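VIN1 (Oscarella pearsei, PDB 6BFI) binds actin filaments and may play a role in cell-cell adhesion, as a sponge member of the vinculin/alpha-catenin family. Local coordinates at residues 510-522 with 586-600. Sequence-based numbering, arbitrary orientation.
Sequences DVKEAKRIALAEE and PQNKDIQRKFCSSAD
Phe595 puts CE2 and CZ of its ring against two alanines of the facing helix. CE2 lies 3.6 Å from Ala518 CB, and the neighbouring ring atom CZ is 3.9 Å from Ala514 CB. The carbonyl oxygen of Ala514 meets the ring at its edge, in the ring plane. The ring reaches across because its CG stands anti to the backbone N (chi1 158°). The helices run antiparallel, at 177°, with segment axes 9.9 Å apart. About one turn back along the helix, Val511 continues the apolar seam, its CG1 resting 3.7 Å from Ala599 CB.

Lys515 closes one flank. Its CG lies on Cys596 SG, and the chain then bends at chi3 and carries NZ to Asp600. The two side chains cross at about a right angle. NZ forms a salt bridge with Asp600 OD1 at 3.1 Å, using the syn lone pair of that oxygen.

At the other end, Gln592 extends its amide toward the end of helix 496-519. NE2 gives a weak hydrogen bond to Pro586 O. The Glu521 carboxylate comes from the opposite direction, its plane only 12° from that of the amide. Leu519 CD2 packs beside Gln592 OE1, 3.5 Å away.

The contact sets the C-terminal end of helix 496-519 beside the N-terminal end of helix 589-615, within the predominantly helical vinculin-family fold. Helix 524-550 packs beside helix 496-519, touching Val511 and Ile517. Helix 572-584 lies along helix 589-615, where Ile591 meets Ala581 and Val582.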
loop_
_atom_site.group_PDB
_atom_site.type_symbol
_atom_site.label_atom_id
_atom_site.label_comp_id
_atom_site.label_asym_id
_atom_site.label_seq_id
_atom_site.Cartn_x
_atom_site.Cartn_y
_atom_site.Cartn_z
ATOM N N ASP A 510 -7.644 6.008 -36.517
ATOM C CA ASP A 510 -8.646 7.069 -36.439
ATOM C C ASP A 510 -8.260 8.268 -37.297
ATOM O O ASP A 510 -9.128 8.912 -37.896
ATOM C CB ASP A 510 -8.859 7.487 -34.985
ATOM C CG ASP A 510 -9.594 6.432 -34.178
ATOM O OD1 ASP A 510 -10.268 5.580 -34.795
ATOM O OD2 ASP A 510 -9.504 6.459 -32.932
ATOM N N VAL A 511 -6.966 8.585 -37.369
ATOM C CA VAL A 511 -6.516 9.669 -38.237
ATOM C C VAL A 511 -6.691 9.286 -39.702
ATOM O O VAL A 511 -7.079 10.117 -40.531
ATOM C CB VAL A 511 -5.059 10.047 -37.915
ATOM C CG1 VAL A 511 -4.464 10.889 -39.038
ATOM C CG2 VAL A 511 -4.991 10.802 -36.598
ATOM N N LYS A 512 -6.416 8.024 -40.045
ATOM C CA LYS A 512 -6.681 7.557 -41.402
ATOM C C LYS A 512 -8.158 7.702 -41.749
ATOM O O LYS A 512 -8.512 8.213 -42.818
ATOM C CB LYS A 512 -6.229 6.103 -41.562
ATOM C CG LYS A 512 -7.097 5.284 -42.510
ATOM C CD LYS A 512 -6.339 4.123 -43.131
ATOM C CE LYS A 512 -5.391 4.605 -44.219
ATOM N NZ LYS A 512 -4.791 3.476 -44.984
ATOM N N GLU A 513 -9.039 7.269 -40.843
ATOM C CA GLU A 513 -10.471 7.379 -41.100
ATOM C C GLU A 513 -10.900 8.836 -41.213
ATOM O O GLU A 513 -11.766 9.175 -42.027
ATOM C CB GLU A 513 -11.255 6.664 -39.999
ATOM C CG GLU A 513 -12.753 6.580 -40.246
ATOM C CD GLU A 513 -13.092 5.967 -41.591
ATOM O OE1 GLU A 513 -13.884 6.580 -42.339
ATOM O OE2 GLU A 513 -12.562 4.878 -41.902
ATOM N N ALA A 514 -10.291 9.719 -40.415
ATOM C CA ALA A 514 -10.643 11.134 -40.470
ATOM C C ALA A 514 -10.188 11.768 -41.779
ATOM O O ALA A 514 -10.889 12.621 -42.336
ATOM C CB ALA A 514 -10.043 11.874 -39.275
ATOM N N LYS A 515 -9.014 11.376 -42.280
ATOM C CA LYS A 515 -8.578 11.854 -43.588
ATOM C C LYS A 515 -9.491 11.331 -44.689
ATOM O O LYS A 515 -9.792 12.049 -45.652
ATOM C CB LYS A 515 -7.128 11.443 -43.848
ATOM C CG LYS A 515 -6.110 12.134 -42.953
ATOM C CD LYS A 515 -4.682 11.799 -43.368
ATOM C CE LYS A 515 -4.373 10.319 -43.186
ATOM N NZ LYS A 515 -2.953 10.000 -43.508
ATOM N N ARG A 516 -9.942 10.080 -44.562
ATOM C CA ARG A 516 -10.890 9.527 -45.525
ATOM C C ARG A 516 -12.192 10.319 -45.529
ATOM O O ARG A 516 -12.730 10.649 -46.592
ATOM C CB ARG A 516 -11.155 8.056 -45.208
ATOM C CG ARG A 516 -12.298 7.450 -46.000
ATOM C CD ARG A 516 -12.734 6.119 -45.413
ATOM N NE ARG A 516 -13.928 5.606 -46.075
ATOM C CZ ARG A 516 -15.170 5.921 -45.721
ATOM N NH1 ARG A 516 -15.382 6.747 -44.706
ATOM N NH2 ARG A 516 -16.200 5.410 -46.382
ATOM N N ILE A 517 -12.716 10.632 -44.341
ATOM C CA ILE A 517 -13.947 11.409 -44.247
ATOM C C ILE A 517 -13.722 12.837 -44.732
ATOM O O ILE A 517 -14.652 13.493 -45.216
ATOM C CB ILE A 517 -14.481 11.367 -42.801
ATOM C CG1 ILE A 517 -14.785 9.925 -42.391
ATOM C CG2 ILE A 517 -15.730 12.221 -42.645
ATOM C CD1 ILE A 517 -15.185 9.769 -40.941
ATOM N N ALA A 518 -12.488 13.336 -44.635
ATOM C CA ALA A 518 -12.206 14.703 -45.057
ATOM C C ALA A 518 -12.105 14.818 -46.574
ATOM O O ALA A 518 -12.603 15.788 -47.156
ATOM C CB ALA A 518 -10.919 15.200 -44.400
ATOM N N LEU A 519 -11.467 13.848 -47.230
ATOM C CA LEU A 519 -11.323 13.915 -48.682
ATOM C C LEU A 519 -12.643 13.609 -49.381
ATOM O O LEU A 519 -13.184 14.449 -50.112
ATOM C CB LEU A 519 -10.224 12.959 -49.146
ATOM C CG LEU A 519 -8.800 13.386 -48.784
ATOM C CD1 LEU A 519 -7.781 12.477 -49.450
ATOM C CD2 LEU A 519 -8.560 14.840 -49.167
ATOM N N ALA A 520 -13.175 12.407 -49.176
ATOM C CA ALA A 520 -14.496 12.062 -49.684
ATOM C C ALA A 520 -15.549 12.674 -48.770
ATOM O O ALA A 520 -15.569 12.402 -47.567
ATOM C CB ALA A 520 -14.662 10.547 -49.768
ATOM N N GLU A 521 -16.426 13.497 -49.339
ATOM C CA GLU A 521 -17.329 14.313 -48.533
ATOM C C GLU A 521 -18.428 13.485 -47.883
ATOM O O GLU A 521 -19.515 13.318 -48.447
ATOM C CB GLU A 521 -17.931 15.435 -49.377
ATOM C CG GLU A 521 -16.906 16.466 -49.808
ATOM C CD GLU A 521 -15.930 16.805 -48.694
ATOM O OE1 GLU A 521 -16.380 17.204 -47.600
ATOM O OE2 GLU A 521 -14.709 16.660 -48.915
ATOM N N GLU A 522 -18.149 12.965 -46.692
ATOM C CA GLU A 522 -19.158 12.387 -45.825
ATOM C C GLU A 522 -19.583 13.440 -44.803
ATOM O O GLU A 522 -19.203 14.613 -44.894
ATOM C CB GLU A 522 -18.628 11.113 -45.165
ATOM C CG GLU A 522 -18.487 9.934 -46.117
ATOM C CD GLU A 522 -17.961 8.686 -45.432
ATOM O OE1 GLU A 522 -17.286 8.820 -44.390
ATOM O OE2 GLU A 522 -18.228 7.573 -45.933
ATOM N N PRO A 586 -16.578 22.559 -46.505
ATOM C CA PRO A 586 -16.315 21.140 -46.794
ATOM C C PRO A 586 -15.845 20.875 -48.214
ATOM O O PRO A 586 -15.333 19.779 -48.478
ATOM C CB PRO A 586 -17.671 20.466 -46.531
ATOM C CG PRO A 586 -18.444 21.449 -45.703
ATOM C CD PRO A 586 -17.988 22.798 -46.159
ATOM N N GLN A 587 -15.994 21.829 -49.131
ATOM C CA GLN A 587 -15.622 21.608 -50.521
ATOM C C GLN A 587 -14.199 22.046 -50.836
ATOM O O GLN A 587 -13.631 21.585 -51.832
ATOM C CB GLN A 587 -16.595 22.344 -51.447
ATOM C CG GLN A 587 -18.061 22.169 -51.071
ATOM C CD GLN A 587 -18.493 20.714 -51.043
ATOM O OE1 GLN A 587 -18.393 20.043 -50.015
ATOM N NE2 GLN A 587 -18.981 20.221 -52.176
ATOM N N ASN A 588 -13.612 22.915 -50.016
ATOM C CA ASN A 588 -12.261 23.400 -50.267
ATOM C C ASN A 588 -11.259 22.262 -50.104
ATOM O O ASN A 588 -11.131 21.687 -49.018
ATOM C CB ASN A 588 -11.932 24.548 -49.314
ATOM C CG ASN A 588 -10.692 25.322 -49.731
ATOM O OD1 ASN A 588 -9.871 24.837 -50.508
ATOM N ND2 ASN A 588 -10.551 26.535 -49.209
ATOM N N LYS A 589 -10.546 21.939 -51.187
ATOM C CA LYS A 589 -9.527 20.897 -51.118
ATOM C C LYS A 589 -8.299 21.366 -50.347
ATOM O O LYS A 589 -7.616 20.552 -49.711
ATOM C CB LYS A 589 -9.127 20.458 -52.528
ATOM C CG LYS A 589 -10.294 20.229 -53.477
ATOM C CD LYS A 589 -11.169 19.068 -53.031
ATOM C CE LYS A 589 -12.314 18.839 -54.007
ATOM N NZ LYS A 589 -13.194 17.712 -53.592
ATOM N N ASP A 590 -8.008 22.668 -50.387
ATOM C CA ASP A 590 -6.841 23.202 -49.690
ATOM C C ASP A 590 -6.977 23.041 -48.178
ATOM O O ASP A 590 -6.040 22.593 -47.505
ATOM C CB ASP A 590 -6.646 24.671 -50.068
ATOM C CG ASP A 590 -5.536 25.337 -49.281
ATOM O OD1 ASP A 590 -4.528 24.664 -48.975
ATOM O OD2 ASP A 590 -5.672 26.539 -48.970
ATOM N N ILE A 591 -8.138 23.406 -47.629
ATOM C CA ILE A 591 -8.375 23.233 -46.198
ATOM C C ILE A 591 -8.280 21.759 -45.819
ATOM O O ILE A 591 -7.780 21.407 -44.741
ATOM C CB ILE A 591 -9.736 23.838 -45.806
ATOM C CG1 ILE A 591 -9.793 25.320 -46.188
ATOM C CG2 ILE A 591 -9.990 23.681 -44.318
ATOM C CD1 ILE A 591 -8.848 26.196 -45.391
ATOM N N GLN A 592 -8.748 20.875 -46.705
ATOM C CA GLN A 592 -8.592 19.442 -46.477
ATOM C C GLN A 592 -7.120 19.057 -46.393
ATOM O O GLN A 592 -6.729 18.257 -45.534
ATOM C CB GLN A 592 -9.289 18.652 -47.585
ATOM C CG GLN A 592 -10.799 18.809 -47.615
ATOM C CD GLN A 592 -11.432 18.103 -48.799
ATOM O OE1 GLN A 592 -10.737 17.581 -49.672
ATOM N NE2 GLN A 592 -12.760 18.083 -48.835
ATOM N N ARG A 593 -6.288 19.615 -47.278
ATOM C CA ARG A 593 -4.857 19.333 -47.220
ATOM C C ARG A 593 -4.249 19.824 -45.913
ATOM O O ARG A 593 -3.446 19.118 -45.287
ATOM C CB ARG A 593 -4.142 19.968 -48.412
ATOM C CG ARG A 593 -4.424 19.296 -49.742
ATOM C CD ARG A 593 -3.502 19.834 -50.825
ATOM N NE ARG A 593 -3.749 21.245 -51.108
ATOM C CZ ARG A 593 -4.487 21.685 -52.122
ATOM N NH1 ARG A 593 -5.053 20.822 -52.954
ATOM N NH2 ARG A 593 -4.659 22.988 -52.306
ATOM N N LYS A 594 -4.620 21.035 -45.484
ATOM C CA LYS A 594 -4.125 21.559 -44.213
ATOM C C LYS A 594 -4.487 20.630 -43.060
ATOM O O LYS A 594 -3.633 20.282 -42.234
ATOM C CB LYS A 594 -4.689 22.960 -43.967
ATOM C CG LYS A 594 -4.322 23.985 -45.025
ATOM C CD LYS A 594 -5.053 25.298 -44.785
ATOM C CE LYS A 594 -4.741 26.317 -45.871
ATOM N NZ LYS A 594 -5.580 27.543 -45.746
ATOM N N PHE A 595 -5.754 20.213 -42.996
ATOM C CA PHE A 595 -6.186 19.325 -41.920
ATOM C C PHE A 595 -5.439 17.997 -41.960
ATOM O O PHE A 595 -5.005 17.490 -40.918
ATOM C CB PHE A 595 -7.694 19.093 -42.002
ATOM C CG PHE A 595 -8.147 17.841 -41.309
ATOM C CD1 PHE A 595 -8.133 17.755 -39.927
ATOM C CD2 PHE A 595 -8.582 16.748 -42.039
ATOM C CE1 PHE A 595 -8.543 16.600 -39.286
ATOM C CE2 PHE A 595 -8.995 15.592 -41.404
ATOM C CZ PHE A 595 -8.976 15.518 -40.026
ATOM N N CYS A 596 -5.283 17.416 -43.154
ATOM C CA CYS A 596 -4.574 16.145 -43.265
ATOM C C CYS A 596 -3.133 16.273 -42.785
ATOM O O CYS A 596 -2.632 15.403 -42.060
ATOM C CB CYS A 596 -4.620 15.641 -44.707
ATOM S SG CYS A 596 -6.267 15.153 -45.282
ATOM N N SER A 597 -2.453 17.359 -43.165
ATOM C CA SER A 597 -1.082 17.565 -42.708
ATOM C C SER A 597 -1.022 17.752 -41.197
ATOM O O SER A 597 -0.086 17.276 -40.542
ATOM C CB SER A 597 -0.465 18.766 -43.424
ATOM O OG SER A 597 -0.491 18.590 -44.830
ATOM N N SER A 598 -2.014 18.440 -40.622
ATOM C CA SER A 598 -2.026 18.652 -39.176
ATOM C C SER A 598 -2.222 17.339 -38.423
ATOM O O SER A 598 -1.522 17.060 -37.438
ATOM C CB SER A 598 -3.120 19.654 -38.807
ATOM O OG SER A 598 -2.901 20.909 -39.426
ATOM N N ALA A 599 -3.171 16.515 -38.876
ATOM C CA ALA A 599 -3.387 15.216 -38.247
ATOM C C ALA A 599 -2.153 14.328 -38.378
ATOM O O ALA A 599 -1.757 13.653 -37.418
ATOM C CB ALA A 599 -4.615 14.540 -38.856
ATOM N N ASP A 600 -1.526 14.324 -39.560
ATOM C CA ASP A 600 -0.262 13.609 -39.713
ATOM C C ASP A 600 0.792 14.127 -38.742
ATOM O O ASP A 600 1.607 13.345 -38.234
ATOM C CB ASP A 600 0.238 13.722 -41.155
ATOM C CG ASP A 600 -0.642 12.971 -42.142
ATOM O OD1 ASP A 600 -1.258 11.956 -41.743
ATOM O OD2 ASP A 600 -0.712 13.387 -43.319
#